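Local atomic coordinates of CBS domain-containing protein (Listeria monocytogenes, PDB entry 6XNU), a protein that binds the second messenger c-di-AMP, probably through its paired CBS domains, and takes part in controlling (p)ppGpp and c-di-AMP homeostasis. Residues H121-H126 and V142-V147; K111-N116 and V129-S134; A38-G43 and S59-L64; G72-A77 and E100-T105. All coordinates share one frame; numbering follows the deposited sequence.

Interaction 1. Residues H121-H126 and V142-V147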
loop_
_atom_site.group_PDB
_atom_site.type_symbol
_atom_site.label_atom_id
_atom_site.label_comp_id
_atom_site.label_asym_id
_atom_site.label_seq_id
_atom_site.Cartn_x
_atom_site.Cartn_y
_atom_site.Cartn_z
ATOM N N HIS A 121 6.145 -7.905 -15.846
ATOM C CA HIS A 121 7.457 -7.863 -15.209
ATOM C C HIS A 121 7.578 -6.688 -14.240
ATOM O O HIS A 121 8.130 -6.832 -13.141
ATOM C CB HIS A 121 8.540 -7.784 -16.286
ATOM C CG HIS A 121 9.928 -7.651 -15.743
ATOM N ND1 HIS A 121 10.612 -8.709 -15.183
ATOM C CD2 HIS A 121 10.764 -6.586 -15.679
ATOM C CE1 HIS A 121 11.807 -8.301 -14.795
ATOM N NE2 HIS A 121 11.925 -7.017 -15.085
ATOM N N LEU A 122 7.090 -5.509 -14.635
ATOM C CA LEU A 122 7.149 -4.353 -13.741
ATOM C C LEU A 122 6.304 -4.579 -12.493
ATOM O O LEU A 122 6.679 -4.157 -11.390
ATOM C CB LEU A 122 6.686 -3.100 -14.477
ATOM C CG LEU A 122 7.631 -2.603 -15.569
ATOM C CD1 LEU A 122 7.011 -1.435 -16.304
ATOM C CD2 LEU A 122 8.972 -2.214 -14.967
ATOM N N LEU A 123 5.162 -5.250 -12.647
ATOM C CA LEU A 123 4.258 -5.456 -11.526
ATOM C C LEU A 123 4.818 -6.426 -10.494
ATOM O O LEU A 123 4.238 -6.549 -9.410
ATOM C CB LEU A 123 2.892 -5.935 -12.038
ATOM C CG LEU A 123 2.113 -4.852 -12.801
ATOM C CD1 LEU A 123 0.899 -5.433 -13.523
ATOM C CD2 LEU A 123 1.705 -3.717 -11.867
ATOM N N VAL A 124 5.936 -7.094 -10.791
ATOM C CA VAL A 124 6.581 -7.944 -9.793
ATOM C C VAL A 124 7.071 -7.113 -8.613
ATOM O O VAL A 124 6.804 -7.432 -7.450
ATOM C CB VAL A 124 7.727 -8.743 -10.434
ATOM C CG1 VAL A 124 8.551 -9.439 -9.363
ATOM C CG2 VAL A 124 7.160 -9.751 -11.415
ATOM N N ASP A 125 7.797 -6.033 -8.887
ATOM C CA ASP A 125 8.342 -5.220 -7.810
ATOM C C ASP A 125 7.596 -3.907 -7.638
ATOM O O ASP A 125 8.026 -3.056 -6.850
ATOM C CB ASP A 125 9.832 -4.971 -8.041
ATOM C CG ASP A 125 10.669 -6.216 -7.799
ATOM O OD1 ASP A 125 10.422 -6.926 -6.800
ATOM O OD2 ASP A 125 11.569 -6.492 -8.616
ATOM N N HIS A 126 6.482 -3.725 -8.347
ATOM C CA HIS A 126 5.689 -2.512 -8.214
ATOM C C HIS A 126 4.209 -2.861 -8.109
ATOM O O HIS A 126 3.642 -3.474 -9.024
ATOM C CB HIS A 126 5.948 -1.571 -9.391
ATOM C CG HIS A 126 7.393 -1.230 -9.572
ATOM N ND1 HIS A 126 8.220 -1.926 -10.429
ATOM C CD2 HIS A 126 8.163 -0.280 -8.991
ATOM C CE1 HIS A 126 9.437 -1.414 -10.373
ATOM N NE2 HIS A 126 9.429 -0.416 -9.506
ATOM N N VAL A 142 -1.930 1.090 -13.794
ATOM C CA VAL A 142 -2.225 -0.336 -13.889
ATOM C C VAL A 142 -1.762 -0.972 -12.586
ATOM O O VAL A 142 -0.664 -0.668 -12.111
ATOM C CB VAL A 142 -1.518 -0.972 -15.103
ATOM C CG1 VAL A 142 -1.738 -2.472 -15.123
ATOM C CG2 VAL A 142 -2.027 -0.351 -16.391
ATOM N N THR A 143 -2.594 -1.837 -11.990
ATOM C CA THR A 143 -2.234 -2.453 -10.719
ATOM C C THR A 143 -2.129 -3.968 -10.867
ATOM O O THR A 143 -2.443 -4.552 -11.908
ATOM C CB THR A 143 -3.232 -2.102 -9.595
ATOM O OG1 THR A 143 -4.380 -2.968 -9.636
ATOM C CG2 THR A 143 -3.685 -0.635 -9.700
ATOM N N ARG A 144 -1.674 -4.599 -9.784
ATOM C CA ARG A 144 -1.515 -6.051 -9.773
ATOM C C ARG A 144 -2.842 -6.786 -9.837
ATOM O O ARG A 144 -2.867 -7.974 -10.207
ATOM C CB ARG A 144 -0.785 -6.474 -8.508
ATOM C CG ARG A 144 0.699 -6.282 -8.543
ATOM C CD ARG A 144 1.256 -6.626 -7.181
ATOM N NE ARG A 144 2.711 -6.527 -7.132
ATOM C CZ ARG A 144 3.394 -6.374 -6.006
ATOM N NH1 ARG A 144 2.741 -6.302 -4.855
ATOM N NH2 ARG A 144 4.718 -6.307 -6.026
ATOM N N ARG A 145 -3.947 -6.122 -9.488
ATOM C CA ARG A 145 -5.218 -6.829 -9.349
ATOM C C ARG A 145 -5.639 -7.506 -10.649
ATOM O O ARG A 145 -6.181 -8.617 -10.620
ATOM C CB ARG A 145 -6.308 -5.872 -8.874
ATOM C CG ARG A 145 -7.676 -6.522 -8.770
ATOM C CD ARG A 145 -8.597 -5.658 -7.938
ATOM N NE ARG A 145 -9.890 -6.290 -7.700
ATOM C CZ ARG A 145 -10.921 -6.206 -8.529
ATOM N NH1 ARG A 145 -10.810 -5.515 -9.657
ATOM N NH2 ARG A 145 -12.061 -6.815 -8.229
ATOM N N VAL A 146 -5.408 -6.860 -11.802
ATOM C CA VAL A 146 -5.843 -7.459 -13.064
ATOM C C VAL A 146 -5.144 -8.798 -13.282
ATOM O O VAL A 146 -5.747 -9.750 -13.789
ATOM C CB VAL A 146 -5.610 -6.492 -14.249
ATOM C CG1 VAL A 146 -4.133 -6.147 -14.408
ATOM C CG2 VAL A 146 -6.148 -7.102 -15.537
ATOM N N VAL A 147 -3.875 -8.905 -12.880
ATOM C CA VAL A 147 -3.155 -10.164 -13.073
ATOM C C VAL A 147 -3.696 -11.226 -12.126
ATOM O O VAL A 147 -3.867 -12.393 -12.507
ATOM C CB VAL A 147 -1.642 -9.956 -12.886
ATOM C CG1 VAL A 147 -0.898 -11.290 -13.038
ATOM C CG2 VAL A 147 -1.108 -8.904 -13.898
#
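The guanidinium of Arg144 presents its edge to the end of helix 116-125: the carbonyl oxygens of Leu123 and Val124 lie near its plane, and the backbone carbonyl carbon of His126 sits over one face. Arg144 NE reaches Leu123 O at 2.7 Å with an N-H...O angle of 174°, a nearly straight bond within the guanidinium plane. Its NH2 group donates to Val124 O at 2.8 Å, but this donor comes in from above the carbonyl plane, and a second bond from NH2 to Leu123 O is weak. Two adjoining carbonyls thus fix the rotation of the guanidinium, and its positive charge lies where it would probably offset the negative end of the helix dipole. The extended chain from CG to NE, with chi2 and chi3 both near 180°, carries the group across. In the C-terminal half of the tandem CBS pair, Arg144 lies in the turn joining strand 138-143 to the long helix 145-161, and Thr143 OG1 caps that helix by accepting from Arg145 N. Beside these bonds, Leu123 points toward the turn and is buried; its CD1 touches Val147 CG2 at 4.0 Å and Val142 CG1 at 4.3 Å. The imidazole of His126 turns back on its own helix, donating from ND1 to Leu122 O at 2.9 Å. Asp125, pointing away, pairs instead with Arg145 of the second subunit.

Interaction 2. Residues K111-N116 and V129-S134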
loop_
_atom_site.group_PDB
_atom_site.type_symbol
_atom_site.label_atom_id
_atom_site.label_comp_id
_atom_site.label_asym_id
_atom_site.label_seq_id
_atom_site.Cartn_x
_atom_site.Cartn_y
_atom_site.Cartn_z
ATOM N N LYS A 111 4.067 3.325 -21.428
ATOM C CA LYS A 111 3.703 4.277 -22.466
ATOM C C LYS A 111 2.786 3.680 -23.522
ATOM O O LYS A 111 2.273 4.421 -24.369
ATOM C CB LYS A 111 4.967 4.845 -23.131
ATOM C CG LYS A 111 5.874 5.597 -22.165
ATOM C CD LYS A 111 6.373 6.892 -22.772
ATOM C CE LYS A 111 7.780 7.220 -22.304
ATOM N NZ LYS A 111 8.324 8.407 -23.016
ATOM N N ASP A 112 2.558 2.373 -23.480
ATOM C CA ASP A 112 1.715 1.666 -24.431
ATOM C C ASP A 112 1.439 0.287 -23.860
ATOM O O ASP A 112 2.125 -0.170 -22.938
ATOM C CB ASP A 112 2.383 1.543 -25.804
ATOM C CG ASP A 112 3.677 0.759 -25.743
ATOM O OD1 ASP A 112 3.621 -0.488 -25.760
ATOM O OD2 ASP A 112 4.753 1.394 -25.661
ATOM N N PHE A 113 0.435 -0.373 -24.425
ATOM C CA PHE A 113 0.065 -1.722 -24.022
ATOM C C PHE A 113 0.450 -2.757 -25.073
ATOM O O PHE A 113 -0.173 -3.817 -25.170
ATOM C CB PHE A 113 -1.426 -1.783 -23.713
ATOM C CG PHE A 113 -1.790 -1.072 -22.443
ATOM C CD1 PHE A 113 -2.164 0.261 -22.464
ATOM C CD2 PHE A 113 -1.715 -1.728 -21.225
ATOM C CE1 PHE A 113 -2.484 0.923 -21.285
ATOM C CE2 PHE A 113 -2.027 -1.070 -20.043
ATOM C CZ PHE A 113 -2.413 0.252 -20.077
ATOM N N ASN A 114 1.491 -2.468 -25.853
ATOM C CA ASN A 114 1.914 -3.383 -26.907
ATOM C C ASN A 114 2.712 -4.570 -26.388
ATOM O O ASN A 114 2.926 -5.525 -27.144
ATOM C CB ASN A 114 2.743 -2.631 -27.953
ATOM C CG ASN A 114 1.952 -1.554 -28.657
ATOM O OD1 ASN A 114 0.729 -1.631 -28.756
ATOM N ND2 ASN A 114 2.649 -0.538 -29.156
ATOM N N ASN A 115 3.156 -4.541 -25.133
ATOM C CA ASN A 115 4.019 -5.581 -24.577
ATOM C C ASN A 115 3.445 -6.014 -23.231
ATOM O O ASN A 115 3.716 -5.383 -22.206
ATOM C CB ASN A 115 5.451 -5.080 -24.426
ATOM C CG ASN A 115 6.439 -6.204 -24.195
ATOM O OD1 ASN A 115 6.213 -7.088 -23.364
ATOM N ND2 ASN A 115 7.538 -6.190 -24.945
ATOM N N ASN A 116 2.661 -7.095 -23.238
ATOM C CA ASN A 116 2.089 -7.597 -21.991
ATOM C C ASN A 116 3.176 -8.012 -21.007
ATOM O O ASN A 116 3.033 -7.806 -19.795
ATOM C CB ASN A 116 1.162 -8.783 -22.270
ATOM C CG ASN A 116 -0.159 -8.365 -22.895
ATOM O OD1 ASN A 116 -0.612 -7.233 -22.727
ATOM N ND2 ASN A 116 -0.785 -9.288 -23.623
ATOM N N VAL A 129 1.824 0.649 -11.631
ATOM C CA VAL A 129 2.711 1.377 -12.529
ATOM C C VAL A 129 1.910 2.448 -13.247
ATOM O O VAL A 129 0.810 2.189 -13.742
ATOM C CB VAL A 129 3.403 0.443 -13.536
ATOM C CG1 VAL A 129 4.306 1.252 -14.469
ATOM C CG2 VAL A 129 4.229 -0.582 -12.792
ATOM N N CYS A 130 2.486 3.640 -13.331
ATOM C CA CYS A 130 1.807 4.768 -13.943
ATOM C C CYS A 130 1.824 4.638 -15.465
ATOM O O CYS A 130 2.803 4.161 -16.042
ATOM C CB CYS A 130 2.515 6.044 -13.529
ATOM S SG CYS A 130 2.168 6.503 -11.811
ATOM N N VAL A 131 0.732 5.064 -16.105
ATOM C CA VAL A 131 0.621 5.141 -17.564
ATOM C C VAL A 131 0.739 6.604 -17.970
ATOM O O VAL A 131 0.091 7.473 -17.377
ATOM C CB VAL A 131 -0.707 4.548 -18.066
ATOM C CG1 VAL A 131 -0.781 4.590 -19.585
ATOM C CG2 VAL A 131 -0.880 3.109 -17.572
ATOM N N VAL A 132 1.582 6.882 -18.970
ATOM C CA VAL A 132 1.785 8.243 -19.460
ATOM C C VAL A 132 1.794 8.189 -20.974
ATOM O O VAL A 132 2.013 7.137 -21.576
ATOM C CB VAL A 132 3.097 8.898 -18.951
ATOM C CG1 VAL A 132 3.160 8.907 -17.407
ATOM C CG2 VAL A 132 4.313 8.207 -19.544
ATOM N N ASP A 133 1.540 9.331 -21.595
ATOM C CA ASP A 133 1.648 9.361 -23.047
ATOM C C ASP A 133 3.064 9.824 -23.413
ATOM O O ASP A 133 3.926 9.994 -22.546
ATOM C CB ASP A 133 0.502 10.191 -23.630
ATOM C CG ASP A 133 0.749 11.661 -23.566
ATOM O OD1 ASP A 133 1.701 12.063 -22.885
ATOM O OD2 ASP A 133 -0.005 12.421 -24.214
ATOM N N SER A 134 3.336 10.035 -24.706
ATOM C CA SER A 134 4.722 10.275 -25.099
ATOM C C SER A 134 5.296 11.572 -24.530
ATOM O O SER A 134 6.522 11.684 -24.418
ATOM C CB SER A 134 4.850 10.265 -26.625
ATOM O OG SER A 134 3.746 10.905 -27.242
#
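Lys111 and Val132 cross at a slant, whereas Phe113 and Val131 meet at about a right angle. In the first pair the aliphatic part of the lysine lies over one methyl of the valine: Lys111 CG is 4.0 Å from Val132 CG2, and CD is about as near. CG2 occupies the position between the backbone N and the carbonyl carbon of Val132 (chi1 -57° places CG1 beside the N), which brings that methyl up to the lysine chain. Bends at chi2 and chi3 let Lys111 follow the strand end, past Asp133 O toward Ser134. On the backbone, Lys111 CA makes a CA-H...O contact of 3.4 Å with Val132 O. These segments belong to a CBS domain, in which the loop 111-116 links strand 109-110 to helix 116-125, and strand 128-132 returns parallel to strand 109-110, a beta-alpha-beta unit. Phe113 works on the buried side: its CZ approaches Val131 CG2 at 4.1 Å, and the ring also packs on Val142, Ile119 and Leu27. The loop itself is shaped by an Asx turn, Asp112 OD1 accepting from Asn114 N at 2.9 Å through its anti lone pair, while Asn115 OD1 caps the helix at Arg118 N.

Interaction 3. Residues A38-G43 and S59-L64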
loop_
_atom_site.group_PDB
_atom_site.type_symbol
_atom_site.label_atom_id
_atom_site.label_comp_id
_atom_site.label_asym_id
_atom_site.label_seq_id
_atom_site.Cartn_x
_atom_site.Cartn_y
_atom_site.Cartn_z
ATOM N N ALA A 38 -6.049 10.093 -7.007
ATOM C CA ALA A 38 -5.664 11.364 -6.411
ATOM C C ALA A 38 -4.210 11.675 -6.741
ATOM O O ALA A 38 -3.391 10.775 -6.959
ATOM C CB ALA A 38 -5.866 11.333 -4.899
ATOM N N HIS A 39 -3.901 12.971 -6.815
ATOM C CA HIS A 39 -2.535 13.411 -7.052
ATOM C C HIS A 39 -2.268 14.675 -6.252
ATOM O O HIS A 39 -3.186 15.317 -5.737
ATOM C CB HIS A 39 -2.257 13.661 -8.549
ATOM C CG HIS A 39 -2.977 14.845 -9.121
ATOM N ND1 HIS A 39 -4.153 14.730 -9.831
ATOM C CD2 HIS A 39 -2.677 16.166 -9.106
ATOM C CE1 HIS A 39 -4.548 15.929 -10.226
ATOM N NE2 HIS A 39 -3.670 16.820 -9.800
ATOM N N VAL A 40 -0.989 15.026 -6.152
ATOM C CA VAL A 40 -0.579 16.334 -5.668
ATOM C C VAL A 40 0.222 17.008 -6.778
ATOM O O VAL A 40 0.574 16.389 -7.787
ATOM C CB VAL A 40 0.235 16.250 -4.363
ATOM C CG1 VAL A 40 -0.668 15.838 -3.219
ATOM C CG2 VAL A 40 1.371 15.258 -4.519
ATOM N N GLN A 41 0.501 18.294 -6.583
ATOM C CA GLN A 41 1.192 19.113 -7.570
ATOM C C GLN A 41 2.535 19.573 -7.019
ATOM O O GLN A 41 2.676 19.797 -5.813
ATOM C CB GLN A 41 0.366 20.355 -7.947
ATOM C CG GLN A 41 -1.025 20.081 -8.482
ATOM C CD GLN A 41 -1.904 21.316 -8.418
ATOM O OE1 GLN A 41 -2.831 21.482 -9.211
ATOM N NE2 GLN A 41 -1.611 22.198 -7.466
ATOM N N LEU A 42 3.522 19.732 -7.910
ATOM C CA LEU A 42 4.762 20.388 -7.505
ATOM C C LEU A 42 4.445 21.693 -6.788
ATOM O O LEU A 42 3.572 22.459 -7.212
ATOM C CB LEU A 42 5.659 20.671 -8.714
ATOM C CG LEU A 42 6.153 19.486 -9.532
ATOM C CD1 LEU A 42 6.833 19.960 -10.816
ATOM C CD2 LEU A 42 7.095 18.611 -8.717
ATOM N N GLY A 43 5.153 21.944 -5.696
ATOM C CA GLY A 43 4.927 23.133 -4.907
ATOM C C GLY A 43 3.916 22.979 -3.790
ATOM O O GLY A 43 3.883 23.822 -2.885
ATOM N N SER A 59 -2.000 4.348 -1.030
ATOM C CA SER A 59 -0.862 4.600 -0.148
ATOM C C SER A 59 0.268 5.360 -0.839
ATOM O O SER A 59 1.109 5.957 -0.156
ATOM C CB SER A 59 -0.338 3.285 0.433
ATOM O OG SER A 59 0.364 2.534 -0.527
ATOM N N VAL A 60 0.311 5.342 -2.165
ATOM C CA VAL A 60 1.273 6.099 -2.960
ATOM C C VAL A 60 0.489 6.816 -4.045
ATOM O O VAL A 60 -0.362 6.198 -4.693
ATOM C CB VAL A 60 2.343 5.186 -3.591
ATOM C CG1 VAL A 60 3.293 5.995 -4.466
ATOM C CG2 VAL A 60 3.116 4.422 -2.526
ATOM N N ILE A 61 0.773 8.105 -4.249
ATOM C CA ILE A 61 0.053 8.876 -5.267
ATOM C C ILE A 61 1.032 9.606 -6.171
ATOM O O ILE A 61 2.167 9.902 -5.768
ATOM C CB ILE A 61 -0.944 9.871 -4.648
ATOM C CG1 ILE A 61 -0.236 10.891 -3.746
ATOM C CG2 ILE A 61 -2.057 9.134 -3.902
ATOM C CD1 ILE A 61 -1.165 11.951 -3.138
ATOM N N PRO A 62 0.629 9.919 -7.394
ATOM C CA PRO A 62 1.519 10.642 -8.306
ATOM C C PRO A 62 1.641 12.110 -7.938
ATOM O O PRO A 62 0.742 12.715 -7.346
ATOM C CB PRO A 62 0.840 10.467 -9.670
ATOM C CG PRO A 62 -0.591 10.159 -9.354
ATOM C CD PRO A 62 -0.549 9.361 -8.078
ATOM N N VAL A 63 2.786 12.676 -8.305
ATOM C CA VAL A 63 3.031 14.109 -8.214
ATOM C C VAL A 63 3.112 14.635 -9.640
ATOM O O VAL A 63 3.929 14.156 -10.431
ATOM C CB VAL A 63 4.318 14.419 -7.437
ATOM C CG1 VAL A 63 4.503 15.908 -7.320
ATOM C CG2 VAL A 63 4.287 13.780 -6.056
ATOM N N LEU A 64 2.244 15.589 -9.969
ATOM C CA LEU A 64 2.131 16.154 -11.306
ATOM C C LEU A 64 2.577 17.608 -11.306
ATOM O O LEU A 64 2.658 18.253 -10.258
ATOM C CB LEU A 64 0.689 16.075 -11.814
ATOM C CG LEU A 64 0.015 14.703 -11.732
ATOM C CD1 LEU A 64 -1.366 14.784 -12.384
ATOM C CD2 LEU A 64 0.887 13.650 -12.378
#
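Val40 and Val63 form the tight heart of this contact, their CG2 methyls only 3.6 Å apart on the buried face of the sheet. Beside them Val40 CG1 meets Ile61 CD1 at 3.9 Å, crossing it at about a right angle. With chi1 at 60°, CG1 of Ile61 lies between its backbone N and carbonyl carbon, and the extended chi2 then carries CD1 to the valine. Val99 of helix 99-102 covers both Val40 and Val63. The backbones are joined by three hydrogen bonds: Val40 N to Pro62 O, Leu64 N to Val40 O at 2.9 Å, and Leu42 N to Leu64 O. This parallel pairing is the core of a beta-alpha-beta unit, strand 40-41, helix 46-56 and strand 60-64, in the N-terminal half of the CBS pair. Ala38 O, against Ile61 CB at 3.5 Å, is a polar atom buried here without a partner. On the face of Leu64 and Gln41 the packing is tight only where buried Leu64 meets His39: Leu64 CD1 lies over the ring centre, 3.7 Å from the His39 centroid and 11° off the normal, a CH-pi contact. In His39, chi1 of 69° brings one ring face to that methyl. Toward the rim the contact opens, and the exposed Gln41 touches the partner strand chiefly through its CA, a CA-H...O contact of 3.2 Å to Leu64 O.

Interaction 4. Residues G72-A77 and E100-T105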
loop_
_atom_site.group_PDB
_atom_site.type_symbol
_atom_site.label_atom_id
_atom_site.label_comp_id
_atom_site.label_asym_id
_atom_site.label_seq_id
_atom_site.Cartn_x
_atom_site.Cartn_y
_atom_site.Cartn_z
ATOM N N GLY A 72 6.727 12.452 -10.085
ATOM C CA GLY A 72 7.185 11.684 -8.943
ATOM C C GLY A 72 6.043 10.933 -8.298
ATOM O O GLY A 72 4.888 11.022 -8.722
ATOM N N LEU A 73 6.404 10.176 -7.266
ATOM C CA LEU A 73 5.478 9.402 -6.451
ATOM C C LEU A 73 5.755 9.746 -5.002
ATOM O O LEU A 73 6.915 9.927 -4.618
ATOM C CB LEU A 73 5.650 7.897 -6.675
ATOM C CG LEU A 73 5.369 7.350 -8.079
ATOM C CD1 LEU A 73 5.809 5.902 -8.178
ATOM C CD2 LEU A 73 3.887 7.496 -8.390
ATOM N N ILE A 74 4.696 9.865 -4.202
ATOM C CA ILE A 74 4.854 10.255 -2.808
ATOM C C ILE A 74 3.948 9.408 -1.921
ATOM O O ILE A 74 2.842 9.018 -2.309
ATOM C CB ILE A 74 4.595 11.771 -2.609
ATOM C CG1 ILE A 74 5.081 12.243 -1.236
ATOM C CG2 ILE A 74 3.123 12.114 -2.824
ATOM C CD1 ILE A 74 5.042 13.768 -1.088
ATOM N N SER A 75 4.443 9.118 -0.720
ATOM C CA SER A 75 3.722 8.329 0.269
ATOM C C SER A 75 3.841 8.990 1.633
ATOM O O SER A 75 4.680 9.861 1.860
ATOM C CB SER A 75 4.273 6.910 0.362
ATOM O OG SER A 75 5.568 6.936 0.943
ATOM N N ALA A 76 3.002 8.533 2.565
ATOM C CA ALA A 76 3.099 9.017 3.937
ATOM C C ALA A 76 4.446 8.680 4.565
ATOM O O ALA A 76 4.967 9.472 5.363
ATOM C CB ALA A 76 1.967 8.437 4.785
ATOM N N ALA A 77 5.031 7.528 4.223
ATOM C CA ALA A 77 6.316 7.166 4.815
ATOM C C ALA A 77 7.414 8.114 4.352
ATOM O O ALA A 77 8.279 8.501 5.143
ATOM C CB ALA A 77 6.679 5.724 4.474
ATOM N N GLU A 100 8.024 17.980 -3.875
ATOM C CA GLU A 100 9.154 17.603 -4.715
ATOM C C GLU A 100 10.420 17.385 -3.896
ATOM O O GLU A 100 11.357 16.740 -4.385
ATOM C CB GLU A 100 9.385 18.660 -5.794
ATOM C CG GLU A 100 9.671 20.039 -5.234
ATOM C CD GLU A 100 8.433 20.914 -5.143
ATOM O OE1 GLU A 100 7.310 20.388 -4.977
ATOM O OE2 GLU A 100 8.585 22.149 -5.232
ATOM N N ASP A 101 10.444 17.886 -2.657
ATOM C CA ASP A 101 11.590 17.704 -1.768
ATOM C C ASP A 101 11.733 16.261 -1.307
ATOM O O ASP A 101 12.850 15.816 -1.019
ATOM C CB ASP A 101 11.474 18.611 -0.534
ATOM C CG ASP A 101 11.540 20.103 -0.866
ATOM O OD1 ASP A 101 12.130 20.471 -1.908
ATOM O OD2 ASP A 101 11.006 20.905 -0.060
ATOM N N VAL A 102 10.630 15.514 -1.214
ATOM C CA VAL A 102 10.661 14.173 -0.651
ATOM C C VAL A 102 10.182 13.100 -1.616
ATOM O O VAL A 102 10.390 11.910 -1.342
ATOM C CB VAL A 102 9.848 14.087 0.663
ATOM C CG1 VAL A 102 10.172 15.264 1.566
ATOM C CG2 VAL A 102 8.361 14.024 0.376
ATOM N N MET A 103 9.557 13.465 -2.728
ATOM C CA MET A 103 8.976 12.470 -3.619
ATOM C C MET A 103 10.049 11.590 -4.257
ATOM O O MET A 103 11.205 11.993 -4.421
ATOM C CB MET A 103 8.163 13.155 -4.713
ATOM C CG MET A 103 9.025 13.922 -5.694
ATOM S SD MET A 103 8.035 14.795 -6.910
ATOM C CE MET A 103 9.300 15.599 -7.896
ATOM N N GLN A 104 9.644 10.381 -4.629
ATOM C CA GLN A 104 10.495 9.455 -5.365
ATOM C C GLN A 104 10.484 9.832 -6.844
ATOM O O GLN A 104 9.415 9.941 -7.454
ATOM C CB GLN A 104 10.002 8.026 -5.150
ATOM C CG GLN A 104 10.360 7.017 -6.229
ATOM C CD GLN A 104 9.827 5.637 -5.892
ATOM O OE1 GLN A 104 10.009 5.150 -4.775
ATOM N NE2 GLN A 104 9.150 5.005 -6.847
ATOM N N THR A 105 11.664 10.053 -7.418
ATOM C CA THR A 105 11.777 10.415 -8.824
ATOM C C THR A 105 12.229 9.252 -9.691
ATOM O O THR A 105 12.314 9.399 -10.913
ATOM C CB THR A 105 12.747 11.582 -8.988
ATOM O OG1 THR A 105 14.002 11.221 -8.407
ATOM C CG2 THR A 105 12.209 12.832 -8.300
#
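Leu73 and Gln104 are coupled through both backbones: Leu73 N donates to Gln104 O at 3.0 Å, and Gln104 N returns a bond of 2.8 Å to Leu73 O. They form a single antiparallel hydrogen-bonded bridge, and their side chains run side by side, with Gln104 NE2 3.7 Å from Leu73 CD1. Next to it, Gly72 CA lies against the thioether of Met103, 3.8 Å from its SD. Met103 is extended beyond CG, and its chi1 of 69° directs the chain along the strand to Gly72. Farther along the strand, Ile74 CD1 packs on Val102 CG2 at 3.6 Å, the two chains meeting at a slant. In the next shell, Val63 of the neighbouring strand touches both Ile74 and Met103, while Leu42 also packs on Met103. Val102 is backed by Leu46 and Ala82, and Glu100 OE1 receives the backbone N-H of Gly43, tying the short helix 99-102 to the loop after strand 40-41. At the far end Ser75 OG caps helix 76-82 by accepting from Met78 N. Residues 103-105 thus run along the edge of strand 70-75 in the N-terminal half of a tandem CBS pair, where the chain crosses toward the second half.

From the N terminus, interaction 3 closes the first loop, bringing strand 60-64 back beside strand 40-41 after helix 46-56. Interaction 4 follows in series, joining strand 70-75 to residues 100-105; the two adjoin through the neighbouring strands 60-64 and 70-75, where Val63 N meets Gly72 O. The chain then returns to the sheet that strand 32-33 also joins, where interactions 2 and 1 cross: 111-116 pairs with 129-134, while 121-126, lying between these, pairs with 142-147. They reach the adjacent strands 128-132 (interaction 2) and 138-143 (interaction 1), with Val142 O facing Val129 N. Between the two halves, Cys130 touches Leu73, linking interactions 2 and 4, and interactions 1 and 4 both reach the second subunit.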